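Side-chain contacts in RimK domain protein ATP-grasp (Sphaerobacter thermophilus, PDB 5I47), which probably belongs to the ATP-grasp ligases of the RimK and LysX type, binding ATP and a metal ion to join a carboxylate to an amine: residues A61-A66 against S133-P138; D91-L96 against A166-Q171; E108-F113 against A123-P128; E116-A121 against A153-R158; T220-R225 against D244-V249. All coordinates share one frame; numbering follows the deposited sequence.

Interaction 1 (A61-A66 against S133-P138); sequences ATAERA and SLTVDP
V136 points its side chain at the turn that leads into helix 63-74 and lays one branch against the backbone there. With CG1 anti to the backbone N (chi1 177°), that methyl comes within 3.5 Å of A61 O, and CB of V136 is almost as close to the same oxygen. T62 comes alongside: its OG1 approaches V136 O at 3.5 Å, an oxygen-to-oxygen approach that amounts to packing. T62 is the N-cap residue of the helix, yet its side chain makes no capping bond. The contact joins the LysX pre-ATP-grasp domain to the loop between strands 129-133 and 143-145 of the ATP-grasp domain. In many ATP-grasp enzymes the loop between two such strands folds over the nucleotide, and a similar role is possible here. Methyl meets methyl where A63 CB lies 3.9 Å from T135 CG2, the branch of T135 that runs anti to its own backbone N. S133 steadies the start of the loop, its OG donating to T135 O over 2.8 Å from a position tilted 35° out of the carbonyl plane. Further along, the backbone of V136 is hydrogen-bonded to A90, while E64 packs on A166 of the second subunit.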
# COMPACT_ATOMS: atom_id res chain seq x y z
N ALA B 61 4.74 -10.62 -6.61
CA ALA B 61 4.11 -9.31 -6.56
C ALA B 61 3.96 -8.85 -5.11
O ALA B 61 3.30 -9.51 -4.31
CB ALA B 61 2.74 -9.36 -7.24
N THR B 62 4.58 -7.72 -4.78
CA THR B 62 4.45 -7.13 -3.45
C THR B 62 4.36 -5.61 -3.59
O THR B 62 4.49 -5.06 -4.68
CB THR B 62 5.62 -7.51 -2.54
OG1 THR B 62 5.39 -6.97 -1.24
CG2 THR B 62 6.92 -6.96 -3.09
N ALA B 63 4.14 -4.94 -2.45
CA ALA B 63 3.88 -3.51 -2.48
C ALA B 63 5.07 -2.73 -3.02
O ALA B 63 4.90 -1.80 -3.82
CB ALA B 63 3.51 -3.01 -1.08
N GLU B 64 6.29 -3.09 -2.60
CA GLU B 64 7.45 -2.31 -3.03
C GLU B 64 7.82 -2.57 -4.48
O GLU B 64 8.51 -1.73 -5.09
CB GLU B 64 8.65 -2.59 -2.13
CG GLU B 64 9.03 -4.05 -2.00
CD GLU B 64 8.44 -4.69 -0.76
OE1 GLU B 64 7.28 -4.36 -0.41
OE2 GLU B 64 9.13 -5.53 -0.14
N ARG B 65 7.39 -3.68 -5.07
CA ARG B 65 7.67 -3.88 -6.48
C ARG B 65 6.72 -3.07 -7.35
O ARG B 65 7.10 -2.65 -8.45
CB ARG B 65 7.62 -5.36 -6.83
CG ARG B 65 8.67 -6.15 -6.04
CD ARG B 65 8.87 -7.52 -6.60
NE ARG B 65 9.84 -7.55 -7.70
CZ ARG B 65 11.11 -7.93 -7.57
NH1 ARG B 65 11.57 -8.30 -6.39
NH2 ARG B 65 11.91 -7.93 -8.63
N ALA B 66 5.50 -2.82 -6.88
CA ALA B 66 4.66 -1.81 -7.53
C ALA B 66 5.29 -0.43 -7.40
O ALA B 66 5.24 0.37 -8.34
CB ALA B 66 3.26 -1.82 -6.94
N SER B 133 -4.00 -10.92 4.48
CA SER B 133 -3.60 -9.54 4.66
C SER B 133 -4.00 -8.73 3.43
O SER B 133 -4.03 -9.24 2.31
CB SER B 133 -2.10 -9.44 4.90
OG SER B 133 -1.38 -10.24 3.97
N LEU B 134 -4.31 -7.44 3.64
CA LEU B 134 -4.75 -6.59 2.54
C LEU B 134 -3.68 -6.49 1.46
O LEU B 134 -4.00 -6.32 0.28
CB LEU B 134 -5.10 -5.19 3.05
CG LEU B 134 -6.12 -5.06 4.18
CD1 LEU B 134 -6.58 -3.61 4.31
CD2 LEU B 134 -7.31 -5.97 3.96
N THR B 135 -2.41 -6.61 1.84
CA THR B 135 -1.29 -6.56 0.92
C THR B 135 -0.56 -7.90 0.96
O THR B 135 -0.35 -8.46 2.04
CB THR B 135 -0.33 -5.42 1.28
OG1 THR B 135 -0.92 -4.17 0.91
CG2 THR B 135 1.02 -5.58 0.58
N VAL B 136 -0.20 -8.41 -0.22
CA VAL B 136 0.54 -9.67 -0.30
C VAL B 136 1.85 -9.53 0.45
O VAL B 136 2.65 -8.62 0.19
CB VAL B 136 0.77 -10.08 -1.76
CG1 VAL B 136 1.59 -11.35 -1.82
CG2 VAL B 136 -0.56 -10.28 -2.47
N ASP B 137 2.08 -10.43 1.40
CA ASP B 137 3.20 -10.33 2.33
C ASP B 137 3.67 -11.72 2.70
O ASP B 137 2.90 -12.51 3.26
CB ASP B 137 2.78 -9.54 3.57
CG ASP B 137 3.78 -9.67 4.71
OD1 ASP B 137 5.00 -9.63 4.45
OD2 ASP B 137 3.33 -9.82 5.87
N PRO B 138 4.93 -12.06 2.42
CA PRO B 138 5.42 -13.40 2.79
C PRO B 138 5.42 -13.67 4.28
O PRO B 138 5.28 -14.82 4.70
CB PRO B 138 6.84 -13.44 2.20
CG PRO B 138 7.22 -11.99 2.03
CD PRO B 138 5.95 -11.26 1.72

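Interaction 2 (D91-L96 against A166-Q171); sequences DRMALL and AVLVQQ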
# COMPACT_ATOMS: atom_id res chain seq x y z
N ASP B 91 -2.05 -5.80 -3.94
CA ASP B 91 -3.06 -5.29 -3.02
C ASP B 91 -4.33 -6.12 -3.21
O ASP B 91 -5.07 -5.91 -4.18
CB ASP B 91 -3.30 -3.81 -3.28
CG ASP B 91 -4.16 -3.15 -2.22
OD1 ASP B 91 -4.89 -3.86 -1.51
OD2 ASP B 91 -4.09 -1.91 -2.10
N ARG B 92 -4.58 -7.05 -2.29
CA ARG B 92 -5.79 -7.86 -2.37
C ARG B 92 -7.04 -7.01 -2.27
O ARG B 92 -8.07 -7.36 -2.86
CB ARG B 92 -5.77 -8.93 -1.28
CG ARG B 92 -4.62 -9.93 -1.41
CD ARG B 92 -4.86 -11.20 -0.59
NE ARG B 92 -3.74 -12.13 -0.74
CZ ARG B 92 -2.78 -12.30 0.16
NH1 ARG B 92 -2.81 -11.61 1.30
NH2 ARG B 92 -1.79 -13.15 -0.06
N MSE B 93 -6.99 -5.91 -1.54
CA MSE B 93 -8.15 -5.04 -1.37
C MSE B 93 -8.49 -4.32 -2.68
O MSE B 93 -9.65 -4.27 -3.08
CB MSE B 93 -7.90 -4.02 -0.26
CG MSE B 93 -9.05 -3.05 -0.06
SE MSE B 93 -10.64 -3.93 0.65
CE MSE B 93 -11.86 -3.73 -0.87
N ALA B 94 -7.47 -3.76 -3.33
CA ALA B 94 -7.71 -3.06 -4.59
C ALA B 94 -8.15 -4.03 -5.68
O ALA B 94 -9.04 -3.71 -6.48
CB ALA B 94 -6.46 -2.29 -5.02
N LEU B 95 -7.55 -5.22 -5.72
CA LEU B 95 -7.97 -6.24 -6.67
C LEU B 95 -9.41 -6.67 -6.40
O LEU B 95 -10.20 -6.83 -7.34
CB LEU B 95 -7.04 -7.44 -6.60
CG LEU B 95 -7.40 -8.64 -7.48
CD1 LEU B 95 -7.37 -8.26 -8.96
CD2 LEU B 95 -6.47 -9.81 -7.20
N LEU B 96 -9.76 -6.84 -5.13
CA LEU B 96 -11.12 -7.25 -4.77
C LEU B 96 -12.15 -6.22 -5.24
O LEU B 96 -13.17 -6.58 -5.84
CB LEU B 96 -11.21 -7.47 -3.26
CG LEU B 96 -12.61 -7.77 -2.72
CD1 LEU B 96 -13.18 -9.02 -3.38
CD2 LEU B 96 -12.57 -7.92 -1.20
N ALA B 166 -5.59 -5.07 10.06
CA ALA B 166 -6.64 -5.31 9.06
C ALA B 166 -6.34 -6.55 8.23
O ALA B 166 -5.26 -6.68 7.66
CB ALA B 166 -6.78 -4.09 8.15
N VAL B 167 -7.31 -7.47 8.17
CA VAL B 167 -7.23 -8.65 7.32
C VAL B 167 -8.55 -8.83 6.59
O VAL B 167 -9.57 -8.23 6.94
CB VAL B 167 -6.89 -9.94 8.10
CG1 VAL B 167 -5.75 -9.71 9.10
CG2 VAL B 167 -8.12 -10.50 8.79
N LEU B 168 -8.52 -9.68 5.56
CA LEU B 168 -9.70 -10.11 4.84
C LEU B 168 -10.15 -11.46 5.36
O LEU B 168 -9.35 -12.40 5.43
CB LEU B 168 -9.43 -10.21 3.33
CG LEU B 168 -9.03 -8.96 2.55
CD1 LEU B 168 -8.71 -9.34 1.11
CD2 LEU B 168 -10.12 -7.91 2.59
N VAL B 169 -11.42 -11.56 5.75
CA VAL B 169 -12.03 -12.83 6.12
C VAL B 169 -12.84 -13.29 4.91
O VAL B 169 -13.89 -12.72 4.60
CB VAL B 169 -12.91 -12.69 7.37
CG1 VAL B 169 -13.58 -14.02 7.70
CG2 VAL B 169 -12.07 -12.22 8.55
N GLN B 170 -12.33 -14.31 4.22
CA GLN B 170 -12.88 -14.73 2.94
C GLN B 170 -13.36 -16.17 3.02
O GLN B 170 -12.66 -17.03 3.57
CB GLN B 170 -11.84 -14.59 1.82
CG GLN B 170 -12.40 -14.82 0.43
CD GLN B 170 -11.37 -14.57 -0.66
OE1 GLN B 170 -10.42 -15.34 -0.82
NE2 GLN B 170 -11.54 -13.48 -1.40
N GLN B 171 -14.55 -16.43 2.48
CA GLN B 171 -15.09 -17.78 2.47
C GLN B 171 -14.17 -18.71 1.70
O GLN B 171 -13.58 -18.34 0.68
CB GLN B 171 -16.49 -17.78 1.85
CG GLN B 171 -17.10 -19.16 1.68
CD GLN B 171 -18.59 -19.10 1.39
OE1 GLN B 171 -19.01 -19.08 0.23
NE2 GLN B 171 -19.39 -19.07 2.45
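L168 projects from strand 167-171 onto the first turn of helix 92-101, where it meets R92 and M93. Its CB, pointing toward the helix, lies beside the T109 methyl of the neighbouring strand. CG stands anti to the carbonyl carbon (chi1 -62°), a setting that carries both methyls forward to the helix, and from here it also touches L134. CD1 takes the branch toward R92 and comes to rest 3.8 Å from R92 CB, at the root of the long side chain and well short of its charge. The other branch ends in L168 CD2, which lies 4.5 Å from M93 SE and meets L134 and V111 as well. The leucine is part of the layer between helix 92-101 and one face of the antiparallel sheet made by strands 109-112, 167-171, 129-133 and 143-145, a piece of the ATP-grasp domain. M93, a selenomethionine in this crystal, also packs on V67 of the second subunit, bringing the dimer interface close to this core. Beyond CB the R92 chain, extended from CG to NE, leads away from the leucine and gives its NH1 to S133 O. Just before it, D91 caps the helix: OD1 accepts from A94 N at 3.2 Å, a fairly straight bond (160°) that arrives from above the carboxylate plane, and only weakly from M93 N.

Interaction 3 (E108-F113 against A123-P128); sequences ETRVCF and AEIGYP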
# COMPACT_ATOMS: atom_id res chain seq x y z
N GLU B 108 -17.14 -14.75 -1.08
CA GLU B 108 -17.69 -13.85 -0.08
C GLU B 108 -16.57 -13.37 0.84
O GLU B 108 -15.80 -14.17 1.36
CB GLU B 108 -18.78 -14.56 0.73
CG GLU B 108 -19.63 -13.63 1.58
CD GLU B 108 -20.52 -12.72 0.75
OE1 GLU B 108 -20.80 -13.06 -0.42
OE2 GLU B 108 -20.92 -11.66 1.27
N THR B 109 -16.47 -12.05 1.01
CA THR B 109 -15.33 -11.46 1.71
C THR B 109 -15.81 -10.37 2.65
O THR B 109 -16.79 -9.67 2.37
CB THR B 109 -14.31 -10.90 0.72
OG1 THR B 109 -13.92 -11.93 -0.20
CG2 THR B 109 -13.07 -10.38 1.44
N ARG B 110 -15.13 -10.24 3.78
CA ARG B 110 -15.31 -9.13 4.70
C ARG B 110 -13.97 -8.49 5.00
O ARG B 110 -12.96 -9.19 5.18
CB ARG B 110 -15.97 -9.58 6.01
CG ARG B 110 -17.40 -10.06 5.86
CD ARG B 110 -18.29 -8.98 5.28
NE ARG B 110 -19.63 -9.49 5.00
CZ ARG B 110 -19.95 -10.21 3.92
NH1 ARG B 110 -19.03 -10.51 3.02
NH2 ARG B 110 -21.20 -10.63 3.75
N VAL B 111 -13.95 -7.16 5.07
CA VAL B 111 -12.76 -6.40 5.44
C VAL B 111 -12.87 -6.10 6.92
O VAL B 111 -13.76 -5.35 7.35
CB VAL B 111 -12.63 -5.12 4.61
CG1 VAL B 111 -11.22 -4.55 4.74
CG2 VAL B 111 -12.98 -5.39 3.15
N CYS B 112 -11.98 -6.69 7.71
CA CYS B 112 -12.04 -6.62 9.17
C CYS B 112 -10.82 -5.89 9.70
O CYS B 112 -9.68 -6.28 9.42
CB CYS B 112 -12.12 -8.03 9.77
SG CYS B 112 -13.49 -8.97 9.10
N PHE B 113 -11.07 -4.84 10.49
CA PHE B 113 -10.01 -3.98 10.98
C PHE B 113 -9.65 -4.26 12.44
O PHE B 113 -8.93 -3.47 13.06
CB PHE B 113 -10.41 -2.51 10.78
CG PHE B 113 -10.52 -2.12 9.33
CD1 PHE B 113 -11.70 -2.34 8.62
CD2 PHE B 113 -9.45 -1.56 8.66
CE1 PHE B 113 -11.80 -2.00 7.28
CE2 PHE B 113 -9.54 -1.22 7.32
CZ PHE B 113 -10.72 -1.44 6.63
N ALA B 123 -18.56 -15.46 12.03
CA ALA B 123 -19.91 -15.89 12.39
C ALA B 123 -20.86 -15.73 11.21
O ALA B 123 -21.71 -16.60 10.97
CB ALA B 123 -20.40 -15.10 13.59
N GLU B 124 -20.73 -14.63 10.46
CA GLU B 124 -21.65 -14.38 9.35
C GLU B 124 -21.35 -15.29 8.17
O GLU B 124 -22.27 -15.87 7.58
CB GLU B 124 -21.56 -12.91 8.94
CG GLU B 124 -22.35 -12.60 7.68
CD GLU B 124 -22.05 -11.22 7.14
OE1 GLU B 124 -21.01 -10.65 7.53
OE2 GLU B 124 -22.85 -10.72 6.33
N ILE B 125 -20.08 -15.41 7.79
CA ILE B 125 -19.72 -16.23 6.64
C ILE B 125 -19.85 -17.71 6.98
O ILE B 125 -20.33 -18.51 6.17
CB ILE B 125 -18.31 -15.88 6.15
CG1 ILE B 125 -18.26 -14.44 5.63
CG2 ILE B 125 -17.84 -16.86 5.08
CD1 ILE B 125 -16.89 -14.02 5.15
N GLY B 126 -19.42 -18.09 8.18
CA GLY B 126 -19.43 -19.48 8.59
C GLY B 126 -18.18 -20.20 8.14
O GLY B 126 -17.63 -19.90 7.07
N TYR B 127 -17.71 -21.16 8.93
CA TYR B 127 -16.51 -21.93 8.61
C TYR B 127 -16.70 -22.81 7.37
O TYR B 127 -17.80 -23.29 7.12
CB TYR B 127 -16.10 -22.78 9.80
CG TYR B 127 -15.69 -21.99 11.01
CD1 TYR B 127 -14.42 -21.45 11.11
CD2 TYR B 127 -16.59 -21.78 12.06
CE1 TYR B 127 -14.04 -20.72 12.23
CE2 TYR B 127 -16.22 -21.05 13.17
CZ TYR B 127 -14.95 -20.53 13.25
OH TYR B 127 -14.58 -19.80 14.36
N PRO B 128 -15.61 -23.04 6.60
CA PRO B 128 -14.28 -22.48 6.82
C PRO B 128 -14.08 -21.13 6.13
O PRO B 128 -14.89 -20.76 5.27
CB PRO B 128 -13.36 -23.54 6.22
CG PRO B 128 -14.15 -24.05 5.06
CD PRO B 128 -15.62 -23.99 5.48
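A salt-bridge network, with R110 between E108 and E124, ties strand 109-112 to the last turn of helix 115-125. R110 is bent at chi2 (-59°), which folds its guanidinium back beside E108. There NH1 and NH2 grip end-on a single oxygen, E108 OE2, at 2.8 and 2.7 Å, nearly in the guanidinium plane, NH2 taking its anti lone pair. E124 arrives extended from the helix, its carboxylate plane turned 86° from that of the guanidinium. R110 NH2 donates to E124 OE2 over 3.1 Å, meeting it from above the carboxylate plane, while the bond from NE to OE1 is weak. Putting a leucine in place of R110 would probably leave the two carboxylates, whose OE2 atoms are 5.5 Å apart, without the positive charge they share. Alongside the ionic groups, I125 CD1 lies 3.9 Å from E108 O and 4.1 Å from R110 CG. The helix ends at I125, and G126, with positive phi, leads on toward the cis peptide bond before P128. V111 and C112 pair with a strand of the second subunit. Strand 109-112 and helix 115-125 are consecutive, a beta-alpha unit of the ATP-grasp domain with the helix packed on the four-stranded antiparallel sheet.

Interaction 4 (E116-A121 against A153-R158); sequences EAIFAA and AIVEHR
Two helices of the ATP-grasp domain, 115-125 and 148-160, meet side by side through a small apolar contact of I118 and F119 with V155. On helix 148-160 V155 alone makes the contact. Its CG1 stands anti to the backbone N (chi1 172°), which puts CG2 beside that N and on the side facing I118 and F119, as the single methyl that touches both partners. I118 reaches toward it tip to tip, with I118 CG2 and V155 CG2 4.1 Å apart. F119 leaves its helix in a different direction, but its ring extends far enough for CZ to come 3.9 Å from V155 CG2. F119 and V155 come from opposite directions, and the methyl meets the ring obliquely. I118 and V155 are buried and F119 partly exposed, so the ring borders the contact on the side nearer solvent. The nearest CA atoms, of I118 and V155, are 8.5 Å apart, and the backbones are bridged by side chains. On its sheet-facing side, helix 115-125 rests on strands 109-112 and 167-171, where I118 packs on C112, V167 and V169, while I154 of helix 148-160 packs on A143 and V145 of strand 143-145, and A117 reaches L40 of the second subunit.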
# COMPACT_ATOMS: atom_id res chain seq x y z
N GLU B 116 -12.26 -8.40 16.98
CA GLU B 116 -13.70 -8.60 17.12
C GLU B 116 -14.38 -8.69 15.76
O GLU B 116 -15.21 -9.58 15.53
CB GLU B 116 -14.30 -7.48 17.95
CG GLU B 116 -15.80 -7.58 18.19
CD GLU B 116 -16.27 -6.62 19.26
OE1 GLU B 116 -15.44 -6.23 20.11
OE2 GLU B 116 -17.46 -6.25 19.24
N ALA B 117 -14.02 -7.79 14.84
CA ALA B 117 -14.59 -7.83 13.49
C ALA B 117 -14.28 -9.14 12.79
O ALA B 117 -15.11 -9.66 12.04
CB ALA B 117 -14.06 -6.66 12.67
N ILE B 118 -13.08 -9.69 13.01
CA ILE B 118 -12.71 -10.96 12.38
C ILE B 118 -13.68 -12.06 12.81
O ILE B 118 -14.20 -12.81 11.98
CB ILE B 118 -11.26 -11.33 12.71
CG1 ILE B 118 -10.29 -10.41 11.96
CG2 ILE B 118 -10.98 -12.80 12.38
CD1 ILE B 118 -8.84 -10.66 12.29
N PHE B 119 -13.94 -12.15 14.12
CA PHE B 119 -14.89 -13.15 14.59
C PHE B 119 -16.32 -12.80 14.20
O PHE B 119 -17.15 -13.69 14.01
CB PHE B 119 -14.76 -13.33 16.10
CG PHE B 119 -13.44 -13.92 16.53
CD1 PHE B 119 -13.10 -15.21 16.16
CD2 PHE B 119 -12.55 -13.19 17.30
CE1 PHE B 119 -11.89 -15.77 16.54
CE2 PHE B 119 -11.34 -13.74 17.69
CZ PHE B 119 -11.01 -15.03 17.31
N ALA B 120 -16.62 -11.51 14.05
CA ALA B 120 -17.94 -11.11 13.56
C ALA B 120 -18.16 -11.59 12.13
O ALA B 120 -19.24 -12.07 11.79
CB ALA B 120 -18.11 -9.60 13.66
N ALA B 121 -17.14 -11.45 11.28
CA ALA B 121 -17.25 -11.92 9.90
C ALA B 121 -17.27 -13.45 9.83
O ALA B 121 -17.95 -14.02 8.98
CB ALA B 121 -16.11 -11.37 9.06
N ALA B 153 -6.17 -19.28 17.15
CA ALA B 153 -4.73 -19.50 17.05
C ALA B 153 -4.07 -18.45 16.16
O ALA B 153 -3.06 -17.85 16.54
CB ALA B 153 -4.45 -20.91 16.51
N ILE B 154 -4.63 -18.22 14.97
CA ILE B 154 -4.01 -17.28 14.04
C ILE B 154 -4.21 -15.85 14.53
O ILE B 154 -3.32 -15.01 14.40
CB ILE B 154 -4.58 -17.48 12.63
CG1 ILE B 154 -4.44 -18.95 12.23
CG2 ILE B 154 -3.84 -16.60 11.64
CD1 ILE B 154 -5.21 -19.34 11.00
N VAL B 155 -5.37 -15.56 15.12
CA VAL B 155 -5.60 -14.23 15.69
C VAL B 155 -4.63 -13.96 16.82
O VAL B 155 -4.13 -12.84 16.99
CB VAL B 155 -7.07 -14.08 16.14
CG1 VAL B 155 -7.27 -12.79 16.90
CG2 VAL B 155 -8.01 -14.14 14.95
N GLU B 156 -4.33 -14.99 17.62
CA GLU B 156 -3.34 -14.83 18.68
C GLU B 156 -1.94 -14.68 18.12
O GLU B 156 -1.12 -13.93 18.65
CB GLU B 156 -3.41 -16.01 19.65
CG GLU B 156 -3.35 -15.61 21.11
CD GLU B 156 -4.46 -14.64 21.47
OE1 GLU B 156 -5.64 -14.93 21.18
OE2 GLU B 156 -4.15 -13.57 22.05
N HIS B 157 -1.64 -15.39 17.02
CA HIS B 157 -0.31 -15.32 16.43
C HIS B 157 -0.03 -13.96 15.82
O HIS B 157 1.12 -13.49 15.85
CB HIS B 157 -0.15 -16.42 15.38
CG HIS B 157 1.19 -16.41 14.70
ND1 HIS B 157 2.32 -15.87 15.27
CD2 HIS B 157 1.57 -16.88 13.49
CE1 HIS B 157 3.34 -16.00 14.45
NE2 HIS B 157 2.91 -16.61 13.36
N ARG B 158 -1.05 -13.30 15.26
CA ARG B 158 -0.83 -12.01 14.62
C ARG B 158 -0.76 -10.88 15.65
O ARG B 158 0.03 -9.94 15.49
CB ARG B 158 -1.92 -11.73 13.59
CG ARG B 158 -1.99 -12.76 12.47
CD ARG B 158 -0.62 -13.02 11.85
NE ARG B 158 -0.03 -11.81 11.29
CZ ARG B 158 1.15 -11.77 10.67
NH1 ARG B 158 1.61 -10.63 10.18
NH2 ARG B 158 1.85 -12.89 10.52

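Interaction 5 (T220-R225 against D244-V249); sequences TALAER and DGPVVV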
# COMPACT_ATOMS: atom_id res chain seq x y z
N THR B 220 -11.84 -19.94 -20.77
CA THR B 220 -11.29 -19.00 -21.75
C THR B 220 -12.11 -17.71 -21.78
O THR B 220 -11.56 -16.61 -21.86
CB THR B 220 -11.24 -19.64 -23.13
OG1 THR B 220 -10.32 -20.75 -23.11
CG2 THR B 220 -10.79 -18.64 -24.19
N ALA B 221 -13.44 -17.84 -21.72
CA ALA B 221 -14.29 -16.65 -21.69
C ALA B 221 -14.02 -15.82 -20.44
O ALA B 221 -13.99 -14.59 -20.50
CB ALA B 221 -15.76 -17.06 -21.75
N LEU B 222 -13.82 -16.48 -19.30
CA LEU B 222 -13.50 -15.76 -18.07
C LEU B 222 -12.16 -15.05 -18.18
O LEU B 222 -12.05 -13.87 -17.81
CB LEU B 222 -13.49 -16.74 -16.89
CG LEU B 222 -13.20 -16.18 -15.49
CD1 LEU B 222 -14.25 -15.17 -15.08
CD2 LEU B 222 -13.09 -17.31 -14.47
N ALA B 223 -11.14 -15.73 -18.71
CA ALA B 223 -9.84 -15.09 -18.86
C ALA B 223 -9.89 -13.91 -19.82
O ALA B 223 -9.16 -12.93 -19.64
CB ALA B 223 -8.80 -16.11 -19.35
N GLU B 224 -10.76 -13.98 -20.83
CA GLU B 224 -10.85 -12.88 -21.79
C GLU B 224 -11.52 -11.66 -21.17
O GLU B 224 -11.16 -10.52 -21.50
CB GLU B 224 -11.59 -13.34 -23.04
CG GLU B 224 -10.76 -14.29 -23.89
CD GLU B 224 -11.51 -14.84 -25.09
OE1 GLU B 224 -12.73 -14.60 -25.20
OE2 GLU B 224 -10.87 -15.52 -25.92
N ARG B 225 -12.50 -11.87 -20.28
CA ARG B 225 -13.06 -10.74 -19.56
C ARG B 225 -12.04 -10.14 -18.60
O ARG B 225 -11.97 -8.91 -18.44
CB ARG B 225 -14.31 -11.17 -18.79
CG ARG B 225 -15.47 -11.58 -19.66
CD ARG B 225 -16.71 -11.71 -18.80
NE ARG B 225 -17.01 -10.46 -18.12
CZ ARG B 225 -17.70 -10.37 -16.99
NH1 ARG B 225 -18.15 -11.47 -16.40
NH2 ARG B 225 -17.93 -9.19 -16.44
N ASP B 244 -21.96 -23.41 -9.31
CA ASP B 244 -22.59 -22.17 -9.75
C ASP B 244 -21.77 -21.45 -10.82
O ASP B 244 -22.30 -20.55 -11.48
CB ASP B 244 -22.80 -21.23 -8.55
CG ASP B 244 -23.43 -21.94 -7.36
OD1 ASP B 244 -23.04 -21.64 -6.21
OD2 ASP B 244 -24.31 -22.80 -7.58
N GLY B 245 -20.51 -21.82 -11.00
CA GLY B 245 -19.63 -21.17 -11.95
C GLY B 245 -18.23 -21.03 -11.39
O GLY B 245 -17.97 -21.39 -10.24
N PRO B 246 -17.31 -20.52 -12.19
CA PRO B 246 -15.96 -20.27 -11.68
C PRO B 246 -15.95 -19.08 -10.73
O PRO B 246 -16.81 -18.21 -10.78
CB PRO B 246 -15.14 -19.98 -12.95
CG PRO B 246 -16.14 -19.42 -13.90
CD PRO B 246 -17.45 -20.13 -13.60
N VAL B 247 -14.95 -19.07 -9.84
CA VAL B 247 -14.80 -18.01 -8.85
C VAL B 247 -13.32 -17.64 -8.78
O VAL B 247 -12.47 -18.51 -8.59
CB VAL B 247 -15.32 -18.42 -7.47
N VAL B 248 -13.02 -16.35 -8.93
CA VAL B 248 -11.64 -15.88 -8.91
C VAL B 248 -11.20 -15.68 -7.46
O VAL B 248 -11.84 -14.95 -6.70
CB VAL B 248 -11.49 -14.58 -9.71
CG1 VAL B 248 -10.09 -14.01 -9.51
CG2 VAL B 248 -11.76 -14.82 -11.18
N VAL B 249 -10.09 -16.32 -7.09
CA VAL B 249 -9.61 -16.29 -5.71
C VAL B 249 -8.44 -15.32 -5.56
O VAL B 249 -8.26 -14.71 -4.50
CB VAL B 249 -9.23 -17.70 -5.23
CG1 VAL B 249 -8.94 -17.69 -3.74
CG2 VAL B 249 -10.34 -18.68 -5.54
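L222 is the residue of helix 216-230 that reaches across to P246 and V248 of strand 246-253, and the turn on which it rides begins at T220. T220 turns its hydroxyl back to P216 O, a bond that ties it to the start of the helix. Its own carbonyl accepts from E224 N at 2.9 Å, and that of A221 from R225 N at 3.1 Å, so the helix runs on regularly through the contact. Beyond A221 comes L222, with CG anti to the backbone N (chi1 -179°), which directs the side chain toward the strand. Here CD2 does the touching: it lies 3.7 Å from P246 CB and 3.8 Å from P246 CG, against the outer carbons of the pyrrolidine ring. The two side chains slide past each other in opposite directions instead of meeting end to end. The same methyl is 4.3 Å from V248 CG2, so one branch of the leucine bridges two residues on the same side of the strand; V247, between them, points away. This is a helix lying on an antiparallel sheet in the ATP-grasp domain, in which strand 246-253 borders the five strands and pairs with 235-241. L222 and P246 also meet V239 of that adjoining strand. The two strands are joined by a hairpin connection, where T242 OG1 is hydrogen-bonded to G245 O just ahead of the proline that L222 touches.

In the fold
Interactions 2, 3 and 4 are built round one antiparallel sheet: helix 92-101 packs on one side of strand 167-171, and helix 115-125 lies on the other, with helix 148-160 beside it over strand 143-145. Interactions 2 and 3, centred 11 Å apart, share the strand pair 109-112 and 167-171, with V169 N 2.9 Å from R110 O. Interactions 3 and 4 both use helix 115-125, where R110 CB and A121 CB are 3.5 Å apart. Interaction 1 joins this group through S133 O and R92 NH1, 2.9 Å apart. Interaction 5 stands apart, about 30 Å from interaction 4 between centres, and touches interaction 2 where V249 meets Q170. A glycerol, probably from the crystallisation liquor, binds T109 N beside interaction 3.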